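Side-chain contacts in titin (Homo sapiens, PDB 6H4L), which is a sarcomeric muscle protein, classed as a protein kinase, whose M4 immunoglobulin-like domain belongs to its M-band segment and probably has a structural role there: residues H56-N59 and L64-E67; R16-P21 and T26-N31; L66-C71 and G77-V82. All blocks are in the same frame, centred on the assembly; numbering follows the deposited sequence.

Interaction 1: H56-N59 and L64-E67; sequences HYTN and LTLE
The imidazole of His-56 receives Glu-67 at its edge: OE1 lies in the ring plane, and ND1 donates to it over 3.2 Å. With an N-H···O angle of 167° the bond is straight, although ring and carboxylate are turned 61° apart; the other carboxylate oxygen is taken by a salt bridge to Arg-27. Glu-67 CG stands anti to its backbone N and the chain runs extended beyond it, which lays the carboxylate alongside His-56, pointing the same way. Beside the Tyr-57 ring the approach is again at the edge, where Leu-66 CD1 stands 3.9 Å from CD2 of Tyr-57. The amide of Asn-59 is met differently, with Leu-64 CD2 over its plane, 3.3 Å from CG of Asn-59; OD1 of this amide bonds to Gly-62 N. Thr-58 and Thr-65 lie side by side, and a water bound to both OG1 atoms bridges them. Paired backbone bonds join His-56 with Glu-67 and Thr-58 with Thr-65. Tyr-57 and Leu-66, CA atoms 4.4 Å apart, form the non-hydrogen-bonded pair between them. Strand axes 4.7 Å apart at 173° make this an antiparallel beta hairpin, matching strands D and E of an immunoglobulin I-set domain.

Interaction 2: R16-P21 and T26-N31; sequences RSHRVP and TRFILN
His-18 lays its CE1 corner over one face of the Phe-28 ring, 3.4 Å above the plane and displaced toward the rim. The planes meet at 59° with centroids 4.7 Å apart, so the two rings meet obliquely. In I-set topology 18-20 corresponds to strand A' and 26-31 to the start of strand B; the first belongs to the sheet that also holds 88-98, the second to the opposing sheet of the sandwich. Their axes come no closer than 8.8 Å, too far for direct backbone pairing, and side chains fill the separation.

The imidazole is held through both nitrogens. ND1 donates to Arg-16 O within its own segment over 2.9 Å, with an N-H···O angle of 171° and the acceptor close to the ring plane. On the far side NE2 forms a hydrogen bond with Thr-26 OG1 at 2.7 Å, in which either atom could be the donor. Two in-plane tethers should restrict rotation of the ring. The first torsion of His-18 sets CG between backbone N and carbonyl carbon (chi1 65°), which carries the ring across to strand 26-31.

Val-20 adds an apolar contact, CG2 reaching Thr-26 CB at 4.0 Å, while Leu-96 and Ala-94 of strand 88-98 also touch Phe-28. At the other end the separation is spanned by one water, which accepts from Arg-16 N at 3.0 Å and from Ile-29 N at 3.1 Å.

Interaction 3: L66-C71 and G77-V82; sequences LEILDC and GTYRAV
The phenol oxygen of Tyr-79 is hydrogen-bonded to Asp-75 O, and Ile-68 CD1 lies 4.1 Å from the same OH. That methyl sits over one face of the tyrosine ring: it is 4.0 Å from the centroid and 21° off the ring normal, which meets the definition of a CH-pi contact. Displacement toward the rim brings CD1 nearest to CZ of Tyr-79, at 3.8 Å. The two side chains come from opposite directions, one from each sheet. Ile-68 has a chi2 of 134°, between the staggered positions, and this turns CD1 over the ring.

A tyrosine whose hydroxyl binds the backbone carbonyl four residues earlier, ahead of strand F, is the tyrosine corner of Greek-key beta sandwiches; here it lies in an Asp-Ser-Gly-Thr-Tyr sequence familiar from immunoglobulin domains.

Leu-66 crosses the tyrosine at about a right angle, CD2 standing 3.5 Å from CD1 of Tyr-79. No polar bond joins 66-71 to 77-82, and all three touching side chains are buried. Around the tyrosine, His-44 stacks on the ring and Phe-28 also meets it. Beyond the strand, Asp-70 OD1 binds the zinc ion together with His-72 NE2; the side chain of Ile-68 is about 10 Å from that metal.

Overall arrangement
From the N terminus, interaction 2 comes first, closing the turn between 16-21 and 26-31 and tying the edge of one sheet to the other. Next, interaction 1 closes the tight hairpin turn at 61-62. Interaction 3 starts on that hairpin's second strand, sharing Leu-66 and Glu-67 with interaction 1, and closes the 72-76 loop on crossing to the opposite sheet. Interaction 2 is complete before the others begin; interactions 1 and 3 overlap on 66-67, and neither encloses the other. Strand 26-35 pairs with strand 63-68, with Leu-66 N 2.9 Å from Phe-28 O. A probable hydrogen bond from Thr-26 N to Ile-68 O, 2.9 Å, sets interaction 2 beside interaction 3 in this sheet.

Interaction 1: H56-N59 and L64-E67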
loop_
_atom_site.group_PDB
_atom_site.type_symbol
_atom_site.label_atom_id
_atom_site.label_comp_id
_atom_site.label_asym_id
_atom_site.label_seq_id
_atom_site.Cartn_x
_atom_site.Cartn_y
_atom_site.Cartn_z
ATOM N N HIS A 56 0.781 -9.371 -3.405
ATOM C CA HIS A 56 -0.238 -9.695 -2.401
ATOM C C HIS A 56 -0.469 -8.483 -1.512
ATOM O O HIS A 56 0.480 -7.801 -1.140
ATOM C CB HIS A 56 0.218 -10.839 -1.492
ATOM C CG HIS A 56 0.556 -12.100 -2.219
ATOM N ND1 HIS A 56 1.631 -12.888 -1.871
ATOM C CD2 HIS A 56 -0.045 -12.718 -3.261
ATOM C CE1 HIS A 56 1.687 -13.934 -2.679
ATOM N NE2 HIS A 56 0.680 -13.854 -3.532
ATOM N N TYR A 57 -1.717 -8.235 -1.141
ATOM C CA TYR A 57 -1.977 -7.190 -0.156
ATOM C C TYR A 57 -3.062 -7.583 0.832
ATOM O O TYR A 57 -3.969 -8.348 0.512
ATOM C CB TYR A 57 -2.288 -5.832 -0.806
ATOM C CG TYR A 57 -3.201 -5.871 -2.018
ATOM C CD1 TYR A 57 -4.583 -5.950 -1.881
ATOM C CD2 TYR A 57 -2.678 -5.794 -3.299
ATOM C CE1 TYR A 57 -5.412 -5.970 -2.993
ATOM C CE2 TYR A 57 -3.495 -5.820 -4.414
ATOM C CZ TYR A 57 -4.858 -5.904 -4.255
ATOM O OH TYR A 57 -5.659 -5.924 -5.375
ATOM N N THR A 58 -2.961 -7.042 2.042
ATOM C CA THR A 58 -3.882 -7.402 3.104
ATOM C C THR A 58 -4.260 -6.185 3.932
ATOM O O THR A 58 -3.558 -5.174 3.908
ATOM C CB THR A 58 -3.262 -8.429 4.065
ATOM O OG1 THR A 58 -2.053 -7.894 4.620
ATOM C CG2 THR A 58 -2.959 -9.740 3.344
ATOM N N ASN A 59 -5.380 -6.293 4.650
ATOM C CA ASN A 59 -5.819 -5.286 5.612
ATOM C C ASN A 59 -6.193 -6.027 6.880
ATOM O O ASN A 59 -7.156 -6.788 6.897
ATOM C CB ASN A 59 -7.031 -4.494 5.092
ATOM C CG ASN A 59 -7.499 -3.422 6.073
ATOM O OD1 ASN A 59 -7.065 -3.384 7.221
ATOM N ND2 ASN A 59 -8.373 -2.531 5.607
ATOM N N LEU A 64 -2.183 -2.153 6.808
ATOM C CA LEU A 64 -2.237 -2.459 5.379
ATOM C C LEU A 64 -0.845 -2.875 4.950
ATOM O O LEU A 64 0.108 -2.160 5.238
ATOM C CB LEU A 64 -2.633 -1.218 4.585
ATOM C CG LEU A 64 -3.871 -0.496 5.116
ATOM C CD1 LEU A 64 -4.179 0.648 4.160
ATOM C CD2 LEU A 64 -5.032 -1.464 5.221
ATOM N N THR A 65 -0.721 -4.012 4.264
ATOM C CA THR A 65 0.595 -4.477 3.807
ATOM C C THR A 65 0.503 -4.811 2.330
ATOM O O THR A 65 -0.451 -5.473 1.902
ATOM C CB THR A 65 1.066 -5.733 4.584
ATOM O OG1 THR A 65 1.038 -5.463 6.000
ATOM C CG2 THR A 65 2.487 -6.149 4.177
ATOM N N LEU A 66 1.476 -4.323 1.561
ATOM C CA LEU A 66 1.651 -4.730 0.167
ATOM C C LEU A 66 2.933 -5.524 0.117
ATOM O O LEU A 66 3.960 -5.071 0.603
ATOM C CB LEU A 66 1.778 -3.517 -0.757
ATOM C CG LEU A 66 2.169 -3.850 -2.215
ATOM C CD1 LEU A 66 1.051 -4.635 -2.874
ATOM C CD2 LEU A 66 2.468 -2.573 -3.017
ATOM N N GLU A 67 2.874 -6.699 -0.483
ATOM C CA GLU A 67 4.063 -7.513 -0.591
ATOM C C GLU A 67 4.357 -7.725 -2.072
ATOM O O GLU A 67 3.463 -8.082 -2.833
ATOM C CB GLU A 67 3.832 -8.835 0.119
ATOM C CG GLU A 67 4.978 -9.815 -0.011
ATOM C CD GLU A 67 4.682 -11.090 0.744
ATOM O OE1 GLU A 67 3.806 -11.857 0.290
ATOM O OE2 GLU A 67 5.293 -11.299 1.809
HETATM O O HOH W 1 -1.988 -6.399 6.856
#

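Interaction 2: R16-P21 and T26-N31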
loop_
_atom_site.group_PDB
_atom_site.type_symbol
_atom_site.label_atom_id
_atom_site.label_comp_id
_atom_site.label_asym_id
_atom_site.label_seq_id
_atom_site.Cartn_x
_atom_site.Cartn_y
_atom_site.Cartn_z
ATOM N N ARG A 16 7.308 3.760 3.932
ATOM C CA ARG A 16 8.699 4.189 3.876
ATOM C C ARG A 16 9.286 3.917 2.506
ATOM O O ARG A 16 9.277 2.783 2.040
ATOM C CB ARG A 16 9.538 3.407 4.891
ATOM C CG ARG A 16 9.282 3.764 6.346
ATOM C CD ARG A 16 10.518 4.405 6.965
ATOM N NE ARG A 16 10.366 4.629 8.399
ATOM C CZ ARG A 16 10.586 3.701 9.326
ATOM N NH1 ARG A 16 10.965 2.484 8.963
ATOM N NH2 ARG A 16 10.430 3.987 10.613
ATOM N N SER A 17 9.825 4.949 1.871
ATOM C CA SER A 17 10.565 4.742 0.636
ATOM C C SER A 17 11.810 3.930 0.964
ATOM O O SER A 17 12.504 4.210 1.939
ATOM C CB SER A 17 10.935 6.083 -0.006
ATOM O OG SER A 17 9.766 6.811 -0.373
ATOM N N HIS A 18 12.097 2.913 0.164
ATOM C CA HIS A 18 13.249 2.081 0.462
ATOM C C HIS A 18 13.842 1.362 -0.742
ATOM O O HIS A 18 13.302 1.393 -1.850
ATOM C CB HIS A 18 12.934 1.081 1.587
ATOM C CG HIS A 18 11.894 0.066 1.227
ATOM N ND1 HIS A 18 10.546 0.359 1.201
ATOM C CD2 HIS A 18 11.999 -1.242 0.891
ATOM C CE1 HIS A 18 9.868 -0.721 0.856
ATOM N NE2 HIS A 18 10.725 -1.706 0.665
ATOM N N ARG A 19 14.976 0.725 -0.490
ATOM C CA ARG A 19 15.699 -0.028 -1.502
ATOM C C ARG A 19 15.532 -1.507 -1.215
ATOM O O ARG A 19 15.278 -1.905 -0.075
ATOM C CB ARG A 19 17.186 0.322 -1.470
ATOM C CG ARG A 19 17.505 1.768 -1.793
ATOM N N VAL A 20 15.669 -2.320 -2.251
ATOM C CA VAL A 20 15.662 -3.762 -2.088
ATOM C C VAL A 20 16.578 -4.351 -3.145
ATOM O O VAL A 20 16.549 -3.928 -4.302
ATOM C CB VAL A 20 14.241 -4.351 -2.217
ATOM C CG1 VAL A 20 13.704 -4.156 -3.621
ATOM C CG2 VAL A 20 14.233 -5.829 -1.831
ATOM N N PRO A 21 17.441 -5.292 -2.738
ATOM C CA PRO A 21 18.295 -5.970 -3.717
ATOM C C PRO A 21 17.457 -6.747 -4.727
ATOM O O PRO A 21 16.449 -7.354 -4.362
ATOM C CB PRO A 21 19.110 -6.939 -2.856
ATOM C CG PRO A 21 19.117 -6.327 -1.497
ATOM C CD PRO A 21 17.773 -5.664 -1.352
ATOM N N THR A 26 9.838 -7.745 -0.895
ATOM C CA THR A 26 9.757 -6.580 -0.037
ATOM C C THR A 26 8.320 -6.264 0.347
ATOM O O THR A 26 7.377 -6.762 -0.261
ATOM C CB THR A 26 10.429 -5.363 -0.696
ATOM O OG1 THR A 26 10.750 -4.391 0.307
ATOM C CG2 THR A 26 9.535 -4.760 -1.765
ATOM N N ARG A 27 8.163 -5.440 1.370
ATOM C CA ARG A 27 6.833 -5.025 1.799
ATOM C C ARG A 27 6.785 -3.531 2.009
ATOM O O ARG A 27 7.779 -2.928 2.422
ATOM C CB ARG A 27 6.479 -5.695 3.125
ATOM C CG ARG A 27 6.136 -7.147 3.007
ATOM C CD ARG A 27 5.888 -7.796 4.362
ATOM N NE ARG A 27 5.541 -9.201 4.175
ATOM C CZ ARG A 27 5.615 -10.129 5.123
ATOM N NH1 ARG A 27 6.044 -9.803 6.337
ATOM N NH2 ARG A 27 5.276 -11.385 4.849
ATOM N N PHE A 28 5.614 -2.957 1.734
ATOM C CA PHE A 28 5.242 -1.626 2.206
ATOM C C PHE A 28 4.151 -1.819 3.245
ATOM O O PHE A 28 3.269 -2.652 3.079
ATOM C CB PHE A 28 4.703 -0.766 1.066
ATOM C CG PHE A 28 5.768 -0.280 0.100
ATOM C CD1 PHE A 28 6.534 0.832 0.404
ATOM C CD2 PHE A 28 5.970 -0.915 -1.112
ATOM C CE1 PHE A 28 7.500 1.296 -0.476
ATOM C CE2 PHE A 28 6.946 -0.461 -2.001
ATOM C CZ PHE A 28 7.707 0.646 -1.679
ATOM N N ILE A 29 4.199 -1.040 4.311
ATOM C CA ILE A 29 3.215 -1.189 5.384
ATOM C C ILE A 29 2.743 0.194 5.799
ATOM O O ILE A 29 3.546 1.109 5.922
ATOM C CB ILE A 29 3.817 -1.921 6.599
ATOM C CG1 ILE A 29 4.268 -3.331 6.206
ATOM C CG2 ILE A 29 2.791 -2.019 7.726
ATOM C CD1 ILE A 29 5.163 -4.010 7.240
ATOM N N LEU A 30 1.438 0.345 5.992
ATOM C CA LEU A 30 0.918 1.591 6.557
ATOM C C LEU A 30 -0.207 1.257 7.513
ATOM O O LEU A 30 -0.665 0.125 7.582
ATOM C CB LEU A 30 0.455 2.568 5.479
ATOM C CG LEU A 30 -0.738 2.231 4.595
ATOM C CD1 LEU A 30 -1.368 3.488 4.029
ATOM C CD2 LEU A 30 -0.264 1.346 3.426
ATOM N N ASN A 31 -0.619 2.236 8.313
ATOM C CA ASN A 31 -1.727 2.011 9.213
ATOM C C ASN A 31 -2.788 3.072 8.999
ATOM O O ASN A 31 -2.466 4.260 8.954
ATOM C CB ASN A 31 -1.258 2.099 10.660
ATOM C CG ASN A 31 -2.328 1.684 11.633
ATOM O OD1 ASN A 31 -2.589 0.501 11.828
ATOM N ND2 ASN A 31 -2.964 2.666 12.248
HETATM O O HOH W 2 6.654 0.852 4.404
#

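Interaction 3: L66-C71 and G77-V82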
loop_
_atom_site.group_PDB
_atom_site.type_symbol
_atom_site.label_atom_id
_atom_site.label_comp_id
_atom_site.label_asym_id
_atom_site.label_seq_id
_atom_site.Cartn_x
_atom_site.Cartn_y
_atom_site.Cartn_z
ATOM N N LEU A 66 1.476 -4.323 1.561
ATOM C CA LEU A 66 1.651 -4.730 0.167
ATOM C C LEU A 66 2.933 -5.524 0.117
ATOM O O LEU A 66 3.960 -5.071 0.603
ATOM C CB LEU A 66 1.778 -3.517 -0.757
ATOM C CG LEU A 66 2.169 -3.850 -2.215
ATOM C CD1 LEU A 66 1.051 -4.635 -2.874
ATOM C CD2 LEU A 66 2.468 -2.573 -3.017
ATOM N N GLU A 67 2.874 -6.699 -0.483
ATOM C CA GLU A 67 4.063 -7.513 -0.591
ATOM C C GLU A 67 4.357 -7.725 -2.072
ATOM O O GLU A 67 3.463 -8.082 -2.833
ATOM C CB GLU A 67 3.832 -8.835 0.119
ATOM C CG GLU A 67 4.978 -9.815 -0.011
ATOM C CD GLU A 67 4.682 -11.090 0.744
ATOM O OE1 GLU A 67 3.806 -11.857 0.290
ATOM O OE2 GLU A 67 5.293 -11.299 1.809
ATOM N N ILE A 68 5.592 -7.444 -2.467
ATOM C CA ILE A 68 6.032 -7.658 -3.849
ATOM C C ILE A 68 7.140 -8.692 -3.807
ATOM O O ILE A 68 8.135 -8.507 -3.100
ATOM C CB ILE A 68 6.568 -6.354 -4.474
ATOM C CG1 ILE A 68 5.530 -5.232 -4.359
ATOM C CG2 ILE A 68 6.978 -6.585 -5.941
ATOM C CD1 ILE A 68 6.111 -3.918 -3.885
ATOM N N LEU A 69 6.967 -9.788 -4.543
ATOM C CA LEU A 69 7.909 -10.891 -4.498
ATOM C C LEU A 69 8.881 -10.806 -5.665
ATOM O O LEU A 69 8.524 -10.304 -6.727
ATOM C CB LEU A 69 7.165 -12.222 -4.583
ATOM C CG LEU A 69 6.149 -12.544 -3.492
ATOM C CD1 LEU A 69 5.691 -13.987 -3.658
ATOM C CD2 LEU A 69 6.766 -12.331 -2.127
ATOM N N ASP A 70 10.100 -11.300 -5.455
ATOM C CA ASP A 70 11.091 -11.453 -6.514
ATOM C C ASP A 70 11.321 -10.174 -7.322
ATOM O O ASP A 70 11.197 -10.167 -8.543
ATOM C CB ASP A 70 10.675 -12.582 -7.437
ATOM C CG ASP A 70 11.710 -12.859 -8.504
ATOM O OD1 ASP A 70 12.892 -12.649 -8.188
ATOM O OD2 ASP A 70 11.296 -13.214 -9.617
ATOM N N CYS A 71 11.700 -9.117 -6.616
ATOM C CA CYS A 71 11.802 -7.773 -7.179
ATOM C C CYS A 71 12.843 -7.592 -8.268
ATOM O O CYS A 71 14.009 -7.920 -8.082
ATOM C CB CYS A 71 12.087 -6.772 -6.064
ATOM S SG CYS A 71 10.668 -6.473 -4.990
ATOM N N GLY A 77 9.653 2.173 -8.554
ATOM C CA GLY A 77 8.740 3.253 -8.861
ATOM C C GLY A 77 7.885 3.620 -7.674
ATOM O O GLY A 77 8.224 3.311 -6.526
ATOM N N THR A 78 6.758 4.266 -7.954
ATOM C CA THR A 78 5.873 4.766 -6.912
ATOM C C THR A 78 4.753 3.785 -6.619
ATOM O O THR A 78 4.038 3.362 -7.529
ATOM C CB THR A 78 5.257 6.118 -7.331
ATOM O OG1 THR A 78 6.309 7.053 -7.616
ATOM C CG2 THR A 78 4.354 6.668 -6.235
ATOM N N TYR A 79 4.598 3.432 -5.342
ATOM C CA TYR A 79 3.488 2.597 -4.908
ATOM C C TYR A 79 2.583 3.450 -4.062
ATOM O O TYR A 79 3.060 4.172 -3.189
ATOM C CB TYR A 79 3.979 1.376 -4.125
ATOM C CG TYR A 79 4.626 0.364 -5.045
ATOM C CD1 TYR A 79 3.878 -0.660 -5.618
ATOM C CD2 TYR A 79 5.967 0.460 -5.364
ATOM C CE1 TYR A 79 4.463 -1.575 -6.488
ATOM C CE2 TYR A 79 6.564 -0.454 -6.236
ATOM C CZ TYR A 79 5.800 -1.466 -6.781
ATOM O OH TYR A 79 6.371 -2.379 -7.641
ATOM N N ARG A 80 1.285 3.371 -4.341
ATOM C CA ARG A 80 0.310 4.193 -3.634
ATOM C C ARG A 80 -0.838 3.347 -3.097
ATOM O O ARG A 80 -1.354 2.471 -3.798
ATOM C CB ARG A 80 -0.237 5.269 -4.586
ATOM C CG ARG A 80 -1.389 6.087 -4.001
ATOM C CD ARG A 80 -1.968 7.062 -5.018
ATOM N NE ARG A 80 -1.024 8.095 -5.431
ATOM C CZ ARG A 80 -0.929 9.290 -4.856
ATOM N NH1 ARG A 80 -1.700 9.592 -3.816
ATOM N NH2 ARG A 80 -0.055 10.181 -5.312
ATOM N N ALA A 81 -1.247 3.621 -1.855
ATOM C CA ALA A 81 -2.458 3.042 -1.290
ATOM C C ALA A 81 -3.507 4.133 -1.238
ATOM O O ALA A 81 -3.191 5.269 -0.885
ATOM C CB ALA A 81 -2.204 2.502 0.115
ATOM N N VAL A 82 -4.740 3.792 -1.587
ATOM C CA VAL A 82 -5.861 4.719 -1.435
ATOM C C VAL A 82 -6.919 4.054 -0.566
ATOM O O VAL A 82 -7.362 2.947 -0.875
ATOM C CB VAL A 82 -6.464 5.068 -2.790
ATOM C CG1 VAL A 82 -7.647 6.029 -2.625
ATOM C CG2 VAL A 82 -5.388 5.670 -3.691
#